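Local coordinates for alpha-n-acetylglucosaminidase family protein (Clostridium perfringens, PDB 4A41) that probably cleaves terminal alpha-linked N-acetylglucosamine from glycans, the fragment here being a family 32 carbohydrate-binding module that binds galactose, at residues A[49-63]-A[148-160]. Numbering follows the deposited sequence.
With CA (calcium ion), chain B; GAL (beta-D-galactopyranose), chain C.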
# COMPACT_ATOMS: atom_id res chain seq x y z
N PHE A 49 7.00 0.84 7.30
CA PHE A 49 7.88 1.57 6.41
C PHE A 49 7.15 2.20 5.23
O PHE A 49 7.68 3.07 4.57
CB PHE A 49 9.00 0.67 5.87
CG PHE A 49 9.99 0.23 6.90
CD1 PHE A 49 10.14 0.91 8.12
CD2 PHE A 49 10.78 -0.88 6.66
CE1 PHE A 49 11.08 0.47 9.07
CE2 PHE A 49 11.74 -1.30 7.61
CZ PHE A 49 11.88 -0.62 8.78
N ALA A 50 5.91 1.78 4.96
CA ALA A 50 5.16 2.37 3.82
C ALA A 50 4.56 3.74 4.18
O ALA A 50 4.04 4.41 3.33
CB ALA A 50 4.05 1.39 3.35
N ILE A 51 4.59 4.11 5.47
CA ILE A 51 3.93 5.36 5.91
C ILE A 51 4.84 6.16 6.87
O ILE A 51 4.35 6.80 7.82
CB ILE A 51 2.56 5.07 6.57
CG1 ILE A 51 2.67 4.04 7.71
CG2 ILE A 51 1.52 4.66 5.54
CD1 ILE A 51 1.42 4.06 8.60
N ASP A 52 6.14 6.14 6.61
CA ASP A 52 7.09 6.88 7.46
C ASP A 52 7.64 8.17 6.83
O ASP A 52 8.51 8.84 7.43
CB ASP A 52 8.23 5.95 7.93
CG ASP A 52 9.05 5.39 6.78
OD1 ASP A 52 8.75 5.72 5.62
OD2 ASP A 52 10.01 4.66 7.05
N GLY A 53 7.12 8.54 5.67
CA GLY A 53 7.56 9.76 4.98
C GLY A 53 8.98 9.69 4.44
O GLY A 53 9.60 10.72 4.14
N LYS A 54 9.50 8.48 4.31
CA LYS A 54 10.87 8.23 3.85
C LYS A 54 10.83 7.40 2.58
O LYS A 54 10.41 6.24 2.59
CB LYS A 54 11.68 7.48 4.92
CG LYS A 54 11.88 8.32 6.17
CD LYS A 54 12.61 7.59 7.27
CE LYS A 54 13.02 8.56 8.40
NZ LYS A 54 11.99 9.60 8.74
N GLU A 55 11.31 7.98 1.49
CA GLU A 55 11.23 7.34 0.18
C GLU A 55 12.22 6.18 0.02
O GLU A 55 12.03 5.33 -0.85
CB GLU A 55 11.35 8.37 -0.95
CG GLU A 55 10.31 9.50 -0.83
CD GLU A 55 10.34 10.47 -1.99
OE1 GLU A 55 11.12 10.24 -2.94
OE2 GLU A 55 9.58 11.46 -1.95
N ASN A 56 13.24 6.14 0.89
CA ASN A 56 14.23 5.06 0.89
C ASN A 56 13.83 3.80 1.65
O ASN A 56 14.50 2.79 1.54
CB ASN A 56 15.60 5.54 1.41
CG ASN A 56 15.55 6.00 2.84
OD1 ASN A 56 14.64 6.73 3.21
ND2 ASN A 56 16.51 5.58 3.67
N THR A 57 12.75 3.86 2.43
CA THR A 57 12.29 2.69 3.20
C THR A 57 11.00 2.17 2.59
O THR A 57 10.13 2.94 2.16
CB THR A 57 12.03 3.03 4.67
OG1 THR A 57 10.91 3.92 4.78
CG2 THR A 57 13.22 3.73 5.31
N ILE A 58 10.88 0.84 2.58
CA ILE A 58 9.74 0.23 1.90
C ILE A 58 9.13 -0.89 2.72
O ILE A 58 9.82 -1.60 3.46
CB ILE A 58 10.15 -0.31 0.48
CG1 ILE A 58 11.04 -1.57 0.58
CG2 ILE A 58 10.78 0.83 -0.37
CD1 ILE A 58 11.56 -2.11 -0.76
N TRP A 59 7.80 -1.03 2.62
CA TRP A 59 7.17 -2.32 2.94
C TRP A 59 7.56 -3.28 1.84
O TRP A 59 7.63 -2.88 0.66
CB TRP A 59 5.65 -2.17 2.93
CG TRP A 59 4.91 -3.48 2.89
CD1 TRP A 59 4.96 -4.49 3.81
CD2 TRP A 59 4.01 -3.92 1.86
NE1 TRP A 59 4.15 -5.54 3.41
CE2 TRP A 59 3.55 -5.21 2.23
CE3 TRP A 59 3.52 -3.34 0.66
CZ2 TRP A 59 2.64 -5.94 1.45
CZ3 TRP A 59 2.61 -4.06 -0.11
CH2 TRP A 59 2.17 -5.34 0.30
N HIS A 60 7.83 -4.52 2.20
CA HIS A 60 8.08 -5.57 1.19
C HIS A 60 7.49 -6.86 1.73
O HIS A 60 7.61 -7.16 2.94
CB HIS A 60 9.61 -5.75 0.99
CG HIS A 60 10.03 -6.52 -0.24
ND1 HIS A 60 9.76 -7.86 -0.43
CD2 HIS A 60 10.76 -6.12 -1.32
CE1 HIS A 60 10.33 -8.27 -1.56
NE2 HIS A 60 10.94 -7.24 -2.12
N THR A 61 6.83 -7.63 0.87
CA THR A 61 6.30 -8.91 1.29
C THR A 61 7.45 -9.81 1.79
O THR A 61 8.60 -9.65 1.36
CB THR A 61 5.54 -9.62 0.13
OG1 THR A 61 6.33 -9.56 -1.07
CG2 THR A 61 4.17 -8.93 -0.13
N LYS A 62 7.11 -10.75 2.67
CA LYS A 62 8.08 -11.71 3.22
C LYS A 62 8.70 -12.57 2.13
O LYS A 62 7.99 -13.13 1.29
CB LYS A 62 7.40 -12.59 4.26
CG LYS A 62 8.24 -13.78 4.78
CD LYS A 62 9.48 -13.29 5.50
CE LYS A 62 10.17 -14.43 6.22
NZ LYS A 62 9.47 -14.78 7.47
N TYR A 63 10.03 -12.68 2.16
CA TYR A 63 10.69 -13.58 1.23
C TYR A 63 11.64 -14.50 2.01
O TYR A 63 11.72 -14.42 3.24
CB TYR A 63 11.32 -12.81 0.07
CG TYR A 63 12.32 -11.76 0.47
CD1 TYR A 63 13.67 -12.08 0.62
CD2 TYR A 63 11.93 -10.43 0.68
CE1 TYR A 63 14.60 -11.10 0.98
CE2 TYR A 63 12.85 -9.44 1.04
CZ TYR A 63 14.20 -9.79 1.17
OH TYR A 63 15.13 -8.84 1.51
N VAL A 148 6.47 -7.09 -9.50
CA VAL A 148 7.74 -7.51 -10.16
C VAL A 148 8.42 -8.60 -9.31
O VAL A 148 8.61 -8.45 -8.11
CB VAL A 148 8.66 -6.32 -10.40
CG1 VAL A 148 10.04 -6.82 -10.85
CG2 VAL A 148 8.08 -5.37 -11.46
N GLY A 149 8.78 -9.72 -9.95
CA GLY A 149 9.41 -10.83 -9.23
C GLY A 149 8.46 -11.69 -8.44
O GLY A 149 8.87 -12.66 -7.80
N GLY A 150 7.18 -11.33 -8.45
CA GLY A 150 6.19 -12.01 -7.61
C GLY A 150 6.20 -11.56 -6.15
O GLY A 150 5.61 -12.21 -5.31
N PHE A 151 6.89 -10.44 -5.88
CA PHE A 151 6.89 -9.78 -4.58
C PHE A 151 5.95 -8.57 -4.69
O PHE A 151 5.54 -8.19 -5.77
CB PHE A 151 8.29 -9.25 -4.28
CG PHE A 151 9.39 -10.27 -4.49
CD1 PHE A 151 9.60 -11.28 -3.59
CD2 PHE A 151 10.26 -10.16 -5.59
CE1 PHE A 151 10.63 -12.23 -3.79
CE2 PHE A 151 11.29 -11.09 -5.80
CZ PHE A 151 11.47 -12.12 -4.90
N ALA A 152 5.61 -7.98 -3.55
CA ALA A 152 5.00 -6.65 -3.54
C ALA A 152 5.76 -5.75 -2.61
O ALA A 152 6.18 -6.18 -1.51
CB ALA A 152 3.54 -6.73 -3.13
N SER A 153 5.94 -4.50 -3.03
CA SER A 153 6.62 -3.53 -2.17
C SER A 153 6.04 -2.14 -2.37
O SER A 153 5.36 -1.89 -3.36
CB SER A 153 8.15 -3.53 -2.39
OG SER A 153 8.47 -3.20 -3.74
N ALA A 154 6.29 -1.25 -1.40
CA ALA A 154 5.80 0.14 -1.49
C ALA A 154 6.66 1.05 -0.64
O ALA A 154 6.88 0.75 0.54
CB ALA A 154 4.32 0.23 -1.00
N ALA A 155 7.16 2.13 -1.24
CA ALA A 155 7.99 3.08 -0.48
C ALA A 155 7.12 3.98 0.37
O ALA A 155 7.38 4.15 1.55
CB ALA A 155 8.88 3.92 -1.40
N GLU A 156 6.07 4.56 -0.24
CA GLU A 156 5.18 5.48 0.48
C GLU A 156 3.78 5.35 -0.06
O GLU A 156 3.56 5.40 -1.27
CB GLU A 156 5.63 6.95 0.34
CG GLU A 156 6.89 7.30 1.12
CD GLU A 156 6.65 7.21 2.61
OE1 GLU A 156 5.75 7.91 3.11
OE2 GLU A 156 7.37 6.49 3.31
N LEU A 157 2.82 5.30 0.86
CA LEU A 157 1.39 5.32 0.53
C LEU A 157 0.77 6.53 1.17
O LEU A 157 1.00 6.80 2.35
CB LEU A 157 0.72 4.05 1.10
CG LEU A 157 1.30 2.74 0.57
CD1 LEU A 157 0.60 1.54 1.27
CD2 LEU A 157 1.18 2.61 -0.96
N ASN A 158 -0.08 7.22 0.40
CA ASN A 158 -0.83 8.38 0.92
C ASN A 158 -2.32 8.29 0.58
O ASN A 158 -2.70 7.79 -0.48
CB ASN A 158 -0.18 9.70 0.50
CG ASN A 158 1.08 10.00 1.29
OD1 ASN A 158 1.00 10.49 2.41
ND2 ASN A 158 2.23 9.68 0.71
N VAL A 159 -3.13 8.83 1.47
CA VAL A 159 -4.61 8.74 1.37
C VAL A 159 -5.10 10.18 1.50
O VAL A 159 -4.72 10.90 2.43
CB VAL A 159 -5.25 7.86 2.47
CG1 VAL A 159 -6.75 7.72 2.25
CG2 VAL A 159 -4.61 6.45 2.46
N PHE A 160 -5.94 10.62 0.56
CA PHE A 160 -6.36 12.03 0.51
C PHE A 160 -7.83 12.20 0.81
O PHE A 160 -8.67 11.45 0.30
CB PHE A 160 -6.07 12.62 -0.87
CG PHE A 160 -4.61 12.67 -1.22
CD1 PHE A 160 -3.89 11.49 -1.47
CD2 PHE A 160 -3.95 13.88 -1.28
CE1 PHE A 160 -2.53 11.52 -1.76
CE2 PHE A 160 -2.58 13.92 -1.60
CZ PHE A 160 -1.87 12.75 -1.85
CA CA B . 8.90 4.67 3.42
C1 GAL C . 16.72 -8.18 -3.45
C2 GAL C . 16.04 -6.83 -3.25
C3 GAL C . 15.10 -6.96 -2.04
C4 GAL C . 14.14 -8.12 -2.26
C5 GAL C . 14.95 -9.40 -2.53
C6 GAL C . 14.04 -10.61 -2.76
O1 GAL C . 17.51 -8.08 -4.60
O2 GAL C . 17.00 -5.79 -3.06
O3 GAL C . 14.44 -5.71 -1.88
O4 GAL C . 13.29 -7.83 -3.39
O5 GAL C . 15.72 -9.16 -3.69
O6 GAL C . 14.79 -11.82 -2.86
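Trp59 and Ala154 pair their backbones in both directions where edge strand 59-60 runs antiparallel to strand 153-160, in the beta-sandwich of a family 32 carbohydrate-binding module. This part is tightly packed: the small Ala152 and Ala154 leave room for the indole, whose CH2 lies 3.9 Å from Ala152 CB and whose edge meets Ala154 CB, while NE1 bonds Ser36 O. Thr61 suits the strand's end because its OG1 accepts the Ala152 N-H almost straight (172°).

At a classic beta bulge facing Leu89, Ala155 O and Glu156 OE2 join five ligand atoms from residues 49-57 around calcium. The carboxylates of Asp52 and Glu156 lie nearly coplanar, OD1 and OE2 only 2.8 Å apart, a closeness the cation probably makes tolerable. Gly53, with its positive phi, lends a weak N-H bond to Glu156 OE1, which Gln27 NE2 also bonds. Next, Leu157 N bonds Ala50 O, and Ala50 CB touches Leu157 CD1. Lys54 and Glu55 side chains point away, exposed, although Lys54 O binds calcium.

The opposite end is looser: Tyr63 and Phe151 are partly exposed, His60 buried. Galactose C6 sits over the centre of one Tyr63 face; Phe151 CB packs on His60 CE1 (3.5 Å). A chi1 of -165° extends the imidazole sugarward, ND1 bonding Thr61 O and NE2 hydrogen-bonding galactose O4 at 2.7 Å.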